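Local coordinates for electron transfer flavoprotein, alpha subunit (Thermotoga maritima, PDB 7KOE) that probably carries electrons through bound FAD as the alpha subunit of an electron transfer flavoprotein, passing them between redox partners, at residues K4-E12 / M88-I99. Sequence-based numbering, arbitrary orientation.
Sequences KKIIFVLIE and MVRKYRPEIFLI
Phe8 and Phe97 sit on the same face of a parallel sheet, where strands 6-9 and 97-99 run side by side as neighbouring inner strands of the electron transfer flavoprotein domain, an alpha/beta fold of the HUP clan. Phe8 is the hub. Pro94, in the turn that follows the helix through Met88 and leads into strand 97-99, lays its CB squarely over one face of the ring, 3.6 Å from the centroid; Trp42 of the neighbouring strand 40-46 also meets this ring. Met88 O and Phe97 CE1 come in at the edge, in the ring plane. Phe97 CG lies roughly anti to the backbone N (chi1 -152°), which brings one ring face against Phe8 CB, offset toward the rim, the two ring planes lying 66° apart. Replacing Phe8 with alanine is likely to leave Pro94 CB and CG without the ring they pack on and Phe97 CE1 without its neighbour. Further along, Leu10 CD1 touches both Phe97 CE2, at the ring edge (3.8 Å), and Ile99 CD1 (3.9 Å). At the far end Glu95 lies alongside Lys5, but that salt bridge is long, and its carboxylate is paired more firmly with Arg157. The strands are joined by backbone bonds, among them Leu10 N to Leu98 O, 2.8 Å and nearly straight at 171°.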
loop_
_atom_site.group_PDB
_atom_site.type_symbol
_atom_site.label_atom_id
_atom_site.label_comp_id
_atom_site.label_asym_id
_atom_site.label_seq_id
_atom_site.Cartn_x
_atom_site.Cartn_y
_atom_site.Cartn_z
ATOM N N LYS B 4 -18.518 53.033 -1.957
ATOM C CA LYS B 4 -18.045 52.295 -3.123
ATOM C C LYS B 4 -18.262 50.794 -2.963
ATOM O O LYS B 4 -18.273 50.066 -3.962
ATOM C CB LYS B 4 -16.569 52.604 -3.382
ATOM C CG LYS B 4 -16.309 53.996 -3.952
ATOM C CD LYS B 4 -16.835 54.130 -5.373
ATOM C CE LYS B 4 -16.146 55.267 -6.110
ATOM N NZ LYS B 4 -17.122 56.125 -6.832
ATOM N N LYS B 5 -18.421 50.316 -1.726
ATOM C CA LYS B 5 -18.926 48.965 -1.467
ATOM C C LYS B 5 -20.450 49.036 -1.355
ATOM O O LYS B 5 -21.039 49.159 -0.281
ATOM C CB LYS B 5 -18.289 48.370 -0.219
ATOM C CG LYS B 5 -16.825 48.015 -0.400
ATOM C CD LYS B 5 -16.254 47.368 0.847
ATOM C CE LYS B 5 -14.769 47.087 0.680
ATOM N NZ LYS B 5 -14.519 46.036 -0.343
ATOM N N ILE B 6 -21.079 48.961 -2.518
ATOM C CA ILE B 6 -22.474 49.323 -2.708
ATOM C C ILE B 6 -23.126 48.179 -3.483
ATOM O O ILE B 6 -23.006 48.075 -4.702
ATOM C CB ILE B 6 -22.571 50.684 -3.410
ATOM C CG1 ILE B 6 -23.986 51.056 -3.843
ATOM C CG2 ILE B 6 -21.494 50.883 -4.501
ATOM C CD1 ILE B 6 -24.011 52.456 -4.376
ATOM N N ILE B 7 -23.813 47.283 -2.782
ATOM C CA ILE B 7 -24.220 46.042 -3.434
ATOM C C ILE B 7 -25.592 46.236 -4.077
ATOM O O ILE B 7 -26.489 46.857 -3.500
ATOM C CB ILE B 7 -24.180 44.856 -2.457
ATOM C CG1 ILE B 7 -25.134 45.019 -1.278
ATOM C CG2 ILE B 7 -22.775 44.723 -1.896
ATOM C CD1 ILE B 7 -25.077 43.865 -0.303
ATOM N N PHE B 8 -25.733 45.762 -5.312
ATOM C CA PHE B 8 -26.935 45.984 -6.102
ATOM C C PHE B 8 -27.824 44.751 -6.080
ATOM O O PHE B 8 -27.348 43.622 -5.953
ATOM C CB PHE B 8 -26.592 46.313 -7.556
ATOM C CG PHE B 8 -26.243 47.752 -7.806
ATOM C CD1 PHE B 8 -26.073 48.645 -6.764
ATOM C CD2 PHE B 8 -26.085 48.207 -9.103
ATOM C CE1 PHE B 8 -25.748 49.963 -7.014
ATOM C CE2 PHE B 8 -25.766 49.522 -9.360
ATOM C CZ PHE B 8 -25.596 50.401 -8.315
ATOM N N VAL B 9 -29.127 44.980 -6.207
ATOM C CA VAL B 9 -30.116 43.925 -6.398
ATOM C C VAL B 9 -31.099 44.422 -7.444
ATOM O O VAL B 9 -31.700 45.486 -7.274
ATOM C CB VAL B 9 -30.860 43.563 -5.095
ATOM C CG1 VAL B 9 -32.102 42.750 -5.398
ATOM C CG2 VAL B 9 -29.969 42.795 -4.140
ATOM N N LEU B 10 -31.257 43.674 -8.530
ATOM C CA LEU B 10 -32.204 44.047 -9.569
ATOM C C LEU B 10 -33.595 43.563 -9.188
ATOM O O LEU B 10 -33.760 42.461 -8.660
ATOM C CB LEU B 10 -31.791 43.459 -10.918
ATOM C CG LEU B 10 -32.265 44.143 -12.203
ATOM C CD1 LEU B 10 -31.240 43.899 -13.276
ATOM C CD2 LEU B 10 -33.620 43.649 -12.676
ATOM N N ILE B 11 -34.596 44.396 -9.460
ATOM C CA ILE B 11 -35.988 44.077 -9.177
ATOM C C ILE B 11 -36.661 43.702 -10.489
ATOM O O ILE B 11 -36.774 44.531 -11.400
ATOM C CB ILE B 11 -36.725 45.237 -8.485
ATOM C CG1 ILE B 11 -36.204 45.453 -7.060
ATOM C CG2 ILE B 11 -38.220 44.969 -8.435
ATOM C CD1 ILE B 11 -35.132 46.508 -6.919
ATOM N N GLU B 12 -37.093 42.450 -10.587
ATOM C CA GLU B 12 -37.798 41.951 -11.762
ATOM C C GLU B 12 -39.283 42.221 -11.575
ATOM O O GLU B 12 -39.930 41.583 -10.743
ATOM C CB GLU B 12 -37.540 40.457 -11.949
ATOM C CG GLU B 12 -36.098 40.075 -12.254
ATOM C CD GLU B 12 -35.665 40.446 -13.661
ATOM O OE1 GLU B 12 -34.443 40.509 -13.903
ATOM O OE2 GLU B 12 -36.539 40.644 -14.531
ATOM N N MET B 88 -25.799 52.442 -15.294
ATOM C CA MET B 88 -26.006 52.517 -13.854
ATOM C C MET B 88 -25.012 51.670 -13.076
ATOM O O MET B 88 -25.057 51.659 -11.844
ATOM C CB MET B 88 -27.431 52.093 -13.503
ATOM C CG MET B 88 -28.491 53.014 -14.076
ATOM S SD MET B 88 -28.132 54.755 -13.783
ATOM C CE MET B 88 -27.964 55.360 -15.459
ATOM N N VAL B 89 -24.138 50.947 -13.768
ATOM C CA VAL B 89 -23.004 50.281 -13.143
ATOM C C VAL B 89 -21.715 51.062 -13.353
ATOM O O VAL B 89 -20.896 51.143 -12.425
ATOM C CB VAL B 89 -22.889 48.833 -13.665
ATOM C CG1 VAL B 89 -21.711 48.104 -13.068
ATOM C CG2 VAL B 89 -24.127 48.088 -13.286
ATOM N N ARG B 90 -21.541 51.692 -14.511
ATOM C CA ARG B 90 -20.389 52.555 -14.719
ATOM C C ARG B 90 -20.473 53.834 -13.891
ATOM O O ARG B 90 -19.436 54.390 -13.512
ATOM C CB ARG B 90 -20.253 52.893 -16.202
ATOM C CG ARG B 90 -19.556 51.814 -17.004
ATOM C CD ARG B 90 -19.540 52.147 -18.484
ATOM N NE ARG B 90 -18.670 51.245 -19.228
ATOM C CZ ARG B 90 -19.060 50.080 -19.733
ATOM N NH1 ARG B 90 -20.312 49.674 -19.575
ATOM N NH2 ARG B 90 -18.200 49.321 -20.396
ATOM N N LYS B 91 -21.684 54.302 -13.583
ATOM C CA LYS B 91 -21.833 55.543 -12.830
ATOM C C LYS B 91 -21.621 55.335 -11.337
ATOM O O LYS B 91 -20.839 56.062 -10.713
ATOM C CB LYS B 91 -23.215 56.148 -13.083
ATOM C CG LYS B 91 -23.522 57.378 -12.256
ATOM C CD LYS B 91 -24.859 57.983 -12.648
ATOM C CE LYS B 91 -24.769 58.717 -13.973
ATOM N NZ LYS B 91 -26.052 59.383 -14.321
ATOM N N TYR B 92 -22.299 54.352 -10.745
ATOM C CA TYR B 92 -22.291 54.192 -9.298
ATOM C C TYR B 92 -21.241 53.216 -8.792
ATOM O O TYR B 92 -20.961 53.217 -7.588
ATOM C CB TYR B 92 -23.674 53.747 -8.814
ATOM C CG TYR B 92 -24.751 54.753 -9.135
ATOM C CD1 TYR B 92 -24.942 55.871 -8.333
ATOM C CD2 TYR B 92 -25.564 54.599 -10.248
ATOM C CE1 TYR B 92 -25.917 56.802 -8.627
ATOM C CE2 TYR B 92 -26.542 55.525 -10.551
ATOM C CZ TYR B 92 -26.714 56.623 -9.736
ATOM O OH TYR B 92 -27.687 57.546 -10.032
ATOM N N ARG B 93 -20.656 52.404 -9.678
ATOM C CA ARG B 93 -19.621 51.400 -9.415
ATOM C C ARG B 93 -19.971 50.445 -8.277
ATOM O O ARG B 93 -19.399 50.562 -7.186
ATOM C CB ARG B 93 -18.286 52.084 -9.125
ATOM C CG ARG B 93 -17.740 52.878 -10.295
ATOM C CD ARG B 93 -16.406 53.515 -9.947
ATOM N NE ARG B 93 -15.352 52.519 -9.784
ATOM C CZ ARG B 93 -14.561 52.103 -10.768
ATOM N NH1 ARG B 93 -14.704 52.602 -11.988
ATOM N NH2 ARG B 93 -13.628 51.191 -10.534
ATOM N N PRO B 94 -20.892 49.507 -8.474
ATOM C CA PRO B 94 -21.273 48.589 -7.399
ATOM C C PRO B 94 -20.189 47.554 -7.116
ATOM O O PRO B 94 -19.183 47.448 -7.812
ATOM C CB PRO B 94 -22.544 47.929 -7.938
ATOM C CG PRO B 94 -22.421 48.022 -9.385
ATOM C CD PRO B 94 -21.758 49.327 -9.648
ATOM N N GLU B 95 -20.419 46.786 -6.057
ATOM C CA GLU B 95 -19.536 45.708 -5.633
ATOM C C GLU B 95 -20.116 44.332 -5.908
ATOM O O GLU B 95 -19.410 43.454 -6.405
ATOM C CB GLU B 95 -19.231 45.842 -4.137
ATOM C CG GLU B 95 -18.386 44.729 -3.545
ATOM C CD GLU B 95 -16.902 44.984 -3.692
ATOM O OE1 GLU B 95 -16.528 46.114 -4.065
ATOM O OE2 GLU B 95 -16.107 44.060 -3.423
ATOM N N ILE B 96 -21.394 44.129 -5.599
ATOM C CA ILE B 96 -22.089 42.870 -5.826
ATOM C C ILE B 96 -23.388 43.186 -6.550
ATOM O O ILE B 96 -24.240 43.902 -6.014
ATOM C CB ILE B 96 -22.378 42.125 -4.512
ATOM C CG1 ILE B 96 -21.084 41.654 -3.852
ATOM C CG2 ILE B 96 -23.320 40.965 -4.747
ATOM C CD1 ILE B 96 -21.295 41.058 -2.484
ATOM N N PHE B 97 -23.538 42.662 -7.758
ATOM C CA PHE B 97 -24.771 42.772 -8.523
ATOM C C PHE B 97 -25.518 41.456 -8.371
ATOM O O PHE B 97 -24.923 40.388 -8.533
ATOM C CB PHE B 97 -24.473 43.053 -9.994
ATOM C CG PHE B 97 -25.554 43.804 -10.704
ATOM C CD1 PHE B 97 -25.393 45.136 -11.017
ATOM C CD2 PHE B 97 -26.740 43.185 -11.039
ATOM C CE1 PHE B 97 -26.390 45.826 -11.674
ATOM C CE2 PHE B 97 -27.737 43.877 -11.687
ATOM C CZ PHE B 97 -27.559 45.194 -12.004
ATOM N N LEU B 98 -26.806 41.526 -8.054
ATOM C CA LEU B 98 -27.619 40.334 -7.847
ATOM C C LEU B 98 -28.874 40.420 -8.701
ATOM O O LEU B 98 -29.670 41.349 -8.546
ATOM C CB LEU B 98 -27.996 40.169 -6.376
ATOM C CG LEU B 98 -26.904 39.782 -5.383
ATOM C CD1 LEU B 98 -27.526 39.364 -4.070
ATOM C CD2 LEU B 98 -26.049 38.667 -5.932
ATOM N N ILE B 99 -29.043 39.457 -9.604
ATOM C CA ILE B 99 -30.276 39.281 -10.360
ATOM C C ILE B 99 -30.808 37.893 -10.040
ATOM O O ILE B 99 -30.038 36.974 -9.756
ATOM C CB ILE B 99 -30.058 39.457 -11.881
ATOM C CG1 ILE B 99 -29.128 40.632 -12.155
ATOM C CG2 ILE B 99 -31.371 39.702 -12.600
ATOM C CD1 ILE B 99 -28.807 40.846 -13.605
#